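Local coordinates for protein peptidase, C14 family (Geobacter sulfurreducens PCA, PDB 3BIJ) that is uncharacterised but belongs to the caspase-like C14 peptidase family and may therefore act as a cysteine endopeptidase, at residues G65-A70 / G120-G125; P16-G21 / R180-T185. One frame throughout, in Å; residues are numbered along the deposited sequence.

How the contacts relate
From the N terminus, the chain runs through strand 4-10 into a loop holding 16-21, the first half of contact 2. It then reaches 65-70, at the end of helix 57-70, where contact 1 begins. Contact 1 closes at 120-125, in the loop that follows helix 112-119 and leads into strand 127-133. Contact 2 closes only at 180-185, on helix 180-189. The smaller loop thus sits wholly within the larger one, and the two do not cross. Contact 1 ties a helix to the loop entering a sheet strand. Contact 2 ties an early loop to a late helix. Their centres are about 29 Å apart, and they do not touch.

Contact 1 of 2, residues G65-A70 / G120-G125; sequences GKAAKA and GKFAAG
F122 lays one face of its ring against A68, joining helix 57-70 to the loop before strand 127-133 in this caspase-like alpha/beta fold. The main interaction is a CH-pi contact. A68 CA lies 3.8 Å from the centroid of the F122 ring, 18° off the ring normal and displaced toward the rim. The F122 side chain has CG beside its own backbone N (chi1 -75°), and this torsion brings the ring up to the helix backbone.

Two apolar contacts add to it. A67 CB meets F122 CE2 at 3.9 Å, and A68 CB meets F122 CE1 at 4.0 Å. F122 also stacks on F77 of strand 76-89 and touches L71 and A200, so it links helix, sheet and loop. With an alanine here, A68 would probably lose its ring cover, F77 its stacking partner, and a gap would open beside A67.

No hydrogen bond crosses the contact. Within the helix, K66 O accepts from both K69 N and A70 N. At the more exposed side, K121 touches only near its root, and its extended chain leads away. K121 CB is 3.9 Å from A68 CB, and K121 O is 3.5 Å from that same methyl carbon.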
loop_
_atom_site.group_PDB
_atom_site.type_symbol
_atom_site.label_atom_id
_atom_site.label_comp_id
_atom_site.label_asym_id
_atom_site.label_seq_id
_atom_site.Cartn_x
_atom_site.Cartn_y
_atom_site.Cartn_z
ATOM N N GLY A 65 -8.522 10.360 -46.289
ATOM C CA GLY A 65 -9.370 10.626 -47.440
ATOM C C GLY A 65 -8.774 10.049 -48.708
ATOM O O GLY A 65 -9.460 9.408 -49.509
ATOM N N LYS A 66 -7.481 10.282 -48.890
ATOM C CA LYS A 66 -6.787 9.775 -50.057
ATOM C C LYS A 66 -7.000 8.267 -50.121
ATOM O O LYS A 66 -7.514 7.739 -51.115
ATOM C CB LYS A 66 -5.293 10.099 -49.966
ATOM C CG LYS A 66 -4.986 11.595 -49.970
ATOM C CD LYS A 66 -5.494 12.255 -51.253
ATOM C CE LYS A 66 -5.244 13.774 -51.308
ATOM N NZ LYS A 66 -3.796 14.161 -51.273
ATOM N N ALA A 67 -6.626 7.583 -49.042
ATOM C CA ALA A 67 -6.777 6.132 -48.959
ATOM C C ALA A 67 -8.172 5.659 -49.353
ATOM O O ALA A 67 -8.314 4.776 -50.195
ATOM C CB ALA A 67 -6.451 5.654 -47.557
ATOM N N ALA A 68 -9.197 6.248 -48.751
ATOM C CA ALA A 68 -10.564 5.848 -49.053
ATOM C C ALA A 68 -10.854 5.868 -50.550
ATOM O O ALA A 68 -11.642 5.056 -51.038
ATOM C CB ALA A 68 -11.549 6.744 -48.312
ATOM N N LYS A 69 -10.207 6.783 -51.273
ATOM C CA LYS A 69 -10.408 6.909 -52.716
ATOM C C LYS A 69 -9.502 5.987 -53.512
ATOM O O LYS A 69 -9.902 5.446 -54.541
ATOM C CB LYS A 69 -10.169 8.352 -53.174
ATOM C CG LYS A 69 -11.226 9.340 -52.726
ATOM C CD LYS A 69 -10.907 10.746 -53.217
ATOM C CE LYS A 69 -11.839 11.783 -52.584
ATOM N NZ LYS A 69 -11.442 13.185 -52.934
ATOM N N ALA A 70 -8.280 5.805 -53.026
ATOM C CA ALA A 70 -7.311 4.954 -53.703
ATOM C C ALA A 70 -7.692 3.478 -53.748
ATOM O O ALA A 70 -7.998 2.935 -54.806
ATOM C CB ALA A 70 -5.946 5.109 -53.060
ATOM N N GLY A 120 -16.081 5.523 -43.013
ATOM C CA GLY A 120 -17.259 5.145 -43.771
ATOM C C GLY A 120 -17.144 5.476 -45.243
ATOM O O GLY A 120 -18.014 5.118 -46.038
ATOM N N LYS A 121 -16.068 6.161 -45.614
ATOM C CA LYS A 121 -15.857 6.536 -47.010
ATOM C C LYS A 121 -15.096 5.480 -47.808
ATOM O O LYS A 121 -14.829 5.665 -48.997
ATOM C CB LYS A 121 -15.107 7.868 -47.101
ATOM C CG LYS A 121 -15.929 9.071 -46.697
ATOM C CD LYS A 121 -15.109 10.335 -46.776
ATOM C CE LYS A 121 -15.917 11.524 -46.285
ATOM N NZ LYS A 121 -15.112 12.790 -46.248
ATOM N N PHE A 122 -14.745 4.375 -47.156
ATOM C CA PHE A 122 -14.017 3.301 -47.822
ATOM C C PHE A 122 -14.944 2.382 -48.606
ATOM O O PHE A 122 -16.128 2.270 -48.296
ATOM C CB PHE A 122 -13.213 2.472 -46.807
ATOM C CG PHE A 122 -11.968 3.157 -46.301
ATOM C CD1 PHE A 122 -12.038 4.109 -45.293
ATOM C CD2 PHE A 122 -10.725 2.874 -46.865
ATOM C CE1 PHE A 122 -10.891 4.767 -44.854
ATOM C CE2 PHE A 122 -9.575 3.530 -46.431
ATOM C CZ PHE A 122 -9.660 4.477 -45.428
ATOM N N ALA A 123 -14.380 1.722 -49.615
ATOM C CA ALA A 123 -15.110 0.800 -50.485
ATOM C C ALA A 123 -15.840 -0.279 -49.701
ATOM O O ALA A 123 -15.759 -0.328 -48.474
ATOM C CB ALA A 123 -14.148 0.154 -51.473
ATOM N N ALA A 124 -16.543 -1.155 -50.413
ATOM C CA ALA A 124 -17.298 -2.216 -49.764
ATOM C C ALA A 124 -16.465 -3.433 -49.363
ATOM O O ALA A 124 -16.548 -3.906 -48.225
ATOM C CB ALA A 124 -18.454 -2.640 -50.645
ATOM N N GLY A 125 -15.657 -3.941 -50.279
ATOM C CA GLY A 125 -14.857 -5.104 -49.942
ATOM C C GLY A 125 -13.477 -4.764 -49.418
ATOM O O GLY A 125 -12.552 -5.566 -49.536
#

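Contact 2 of 2, residues P16-G21 / R180-T185; sequences PKHYGG and REFYDT
Y183 OH accepts a hydrogen bond from E109 N and lies at the edge of the H18 imidazole, near the plane of that ring. The phenol is thus held by the backbone N of E109, at the start of strand 109-111, while its oxygen faces H18. The imidazole is probably turned over in the model, so its individual atoms settle little about this polar approach.

The ring positions are clearer. H18 reaches from the loop and Y183 from the helix, and they meet rim to rim, their planes at 71°. H18 also turns its edge toward the face of F182 in an offset edge-to-face pair, with ring centroids 5.8 Å apart. H18 has CG anti to N (chi1 171°), which carries the imidazole out of the loop toward the helix. An edge of the imidazole is turned to one face of the neighbouring Y19 ring. On the helix, F182 turns its edge to one face of the Y183 ring, with F182 CD1 3.6 Å above the plane and over the centre.

Each backbone has its own supports. G21 N bonds to P16 O at 2.7 Å and closes the loop. On the helix, E181 O accepts from T185 N and, at 2.9 Å, from T185 OG1. One donor lies on each side of the carbonyl plane. H18 O also bonds to N179 ND2, just before the helix.

H18, F182 and Y183 form an aromatic cluster that joins the loop after strand 4-10 to helix 180-189 within the caspase domain.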
loop_
_atom_site.group_PDB
_atom_site.type_symbol
_atom_site.label_atom_id
_atom_site.label_comp_id
_atom_site.label_asym_id
_atom_site.label_seq_id
_atom_site.Cartn_x
_atom_site.Cartn_y
_atom_site.Cartn_z
ATOM N N PRO A 16 0.553 23.557 -27.479
ATOM C CA PRO A 16 -0.014 24.196 -26.285
ATOM C C PRO A 16 -0.770 25.480 -26.618
ATOM O O PRO A 16 -1.632 25.922 -25.856
ATOM C CB PRO A 16 1.213 24.437 -25.404
ATOM C CG PRO A 16 2.302 24.647 -26.403
ATOM C CD PRO A 16 2.025 23.603 -27.457
ATOM N N LYS A 17 -0.449 26.061 -27.766
ATOM C CA LYS A 17 -1.103 27.280 -28.217
ATOM C C LYS A 17 -2.582 27.034 -28.535
ATOM O O LYS A 17 -3.346 27.970 -28.726
ATOM C CB LYS A 17 -0.362 27.830 -29.443
ATOM C CG LYS A 17 1.017 28.430 -29.097
ATOM C CD LYS A 17 2.156 28.034 -30.078
ATOM C CE LYS A 17 1.940 28.571 -31.504
ATOM N NZ LYS A 17 1.126 27.638 -32.343
ATOM N N HIS A 18 -2.990 25.772 -28.591
ATOM C CA HIS A 18 -4.384 25.461 -28.859
ATOM C C HIS A 18 -5.017 24.768 -27.651
ATOM O O HIS A 18 -6.192 24.972 -27.335
ATOM C CB HIS A 18 -4.501 24.572 -30.101
ATOM C CG HIS A 18 -5.874 24.024 -30.322
ATOM N ND1 HIS A 18 -6.348 22.911 -29.659
ATOM C CD2 HIS A 18 -6.893 24.456 -31.102
ATOM C CE1 HIS A 18 -7.597 22.682 -30.021
ATOM N NE2 HIS A 18 -7.954 23.606 -30.896
ATOM N N TYR A 19 -4.224 23.957 -26.967
ATOM C CA TYR A 19 -4.710 23.224 -25.807
ATOM C C TYR A 19 -4.554 23.986 -24.495
ATOM O O TYR A 19 -4.127 23.424 -23.485
ATOM C CB TYR A 19 -3.991 21.887 -25.727
ATOM C CG TYR A 19 -4.420 20.904 -26.788
ATOM C CD1 TYR A 19 -5.526 20.088 -26.588
ATOM C CD2 TYR A 19 -3.701 20.768 -27.971
ATOM C CE1 TYR A 19 -5.910 19.147 -27.531
ATOM C CE2 TYR A 19 -4.068 19.831 -28.934
ATOM C CZ TYR A 19 -5.175 19.012 -28.707
ATOM O OH TYR A 19 -5.515 18.037 -29.623
ATOM N N GLY A 20 -4.895 25.272 -24.518
ATOM C CA GLY A 20 -4.809 26.089 -23.320
ATOM C C GLY A 20 -3.507 25.983 -22.544
ATOM O O GLY A 20 -3.524 25.967 -21.316
ATOM N N GLY A 21 -2.379 25.897 -23.243
ATOM C CA GLY A 21 -1.100 25.821 -22.556
ATOM C C GLY A 21 -0.608 24.430 -22.209
ATOM O O GLY A 21 0.461 24.270 -21.624
ATOM N N ARG A 180 -14.101 27.756 -28.128
ATOM C CA ARG A 180 -15.554 27.607 -28.214
ATOM C C ARG A 180 -16.130 27.490 -29.624
ATOM O O ARG A 180 -16.752 26.479 -29.982
ATOM C CB ARG A 180 -16.212 28.796 -27.530
ATOM C CG ARG A 180 -16.523 28.554 -26.116
ATOM C CD ARG A 180 -17.691 27.615 -26.164
ATOM N NE ARG A 180 -18.565 27.910 -25.101
ATOM C CZ ARG A 180 -19.825 28.289 -24.982
ATOM N NH1 ARG A 180 -20.144 28.434 -23.715
ATOM N NH2 ARG A 180 -20.730 28.511 -25.939
ATOM N N GLU A 181 -15.933 28.541 -30.414
ATOM C CA GLU A 181 -16.449 28.585 -31.778
ATOM C C GLU A 181 -15.892 27.454 -32.639
ATOM O O GLU A 181 -16.621 26.835 -33.413
ATOM C CB GLU A 181 -16.128 29.946 -32.410
ATOM C CG GLU A 181 -16.835 30.219 -33.734
ATOM C CD GLU A 181 -16.441 31.565 -34.342
ATOM O OE1 GLU A 181 -15.270 31.716 -34.776
ATOM O OE2 GLU A 181 -17.300 32.478 -34.377
ATOM N N PHE A 182 -14.605 27.169 -32.490
ATOM C CA PHE A 182 -13.984 26.116 -33.278
ATOM C C PHE A 182 -14.662 24.744 -33.116
ATOM O O PHE A 182 -15.099 24.144 -34.094
ATOM C CB PHE A 182 -12.497 26.025 -32.927
ATOM C CG PHE A 182 -11.767 24.945 -33.665
ATOM C CD1 PHE A 182 -11.476 23.736 -33.041
ATOM C CD2 PHE A 182 -11.378 25.126 -34.989
ATOM C CE1 PHE A 182 -10.808 22.724 -33.722
ATOM C CE2 PHE A 182 -10.708 24.118 -35.681
ATOM C CZ PHE A 182 -10.422 22.913 -35.043
ATOM N N TYR A 183 -14.764 24.254 -31.885
ATOM C CA TYR A 183 -15.376 22.955 -31.647
ATOM C C TYR A 183 -16.882 22.960 -31.829
ATOM O O TYR A 183 -17.470 21.962 -32.240
ATOM C CB TYR A 183 -15.006 22.439 -30.252
ATOM C CG TYR A 183 -13.572 21.986 -30.187
ATOM C CD1 TYR A 183 -13.156 20.866 -30.896
ATOM C CD2 TYR A 183 -12.607 22.727 -29.496
ATOM C CE1 TYR A 183 -11.824 20.494 -30.933
ATOM C CE2 TYR A 183 -11.260 22.361 -29.527
ATOM C CZ TYR A 183 -10.881 21.239 -30.254
ATOM O OH TYR A 183 -9.559 20.863 -30.321
ATOM N N ASP A 184 -17.521 24.083 -31.533
ATOM C CA ASP A 184 -18.961 24.140 -31.704
ATOM C C ASP A 184 -19.303 23.996 -33.177
ATOM O O ASP A 184 -20.297 23.362 -33.530
ATOM C CB ASP A 184 -19.530 25.445 -31.147
ATOM C CG ASP A 184 -19.541 25.469 -29.628
ATOM O OD1 ASP A 184 -19.952 24.450 -29.031
ATOM O OD2 ASP A 184 -19.150 26.499 -29.029
ATOM N N THR A 185 -18.479 24.576 -34.040
ATOM C CA THR A 185 -18.722 24.475 -35.474
ATOM C C THR A 185 -18.565 23.033 -35.925
ATOM O O THR A 185 -19.403 22.503 -36.645
ATOM C CB THR A 185 -17.743 25.348 -36.264
ATOM O OG1 THR A 185 -17.990 26.725 -35.959
ATOM C CG2 THR A 185 -17.919 25.127 -37.755
#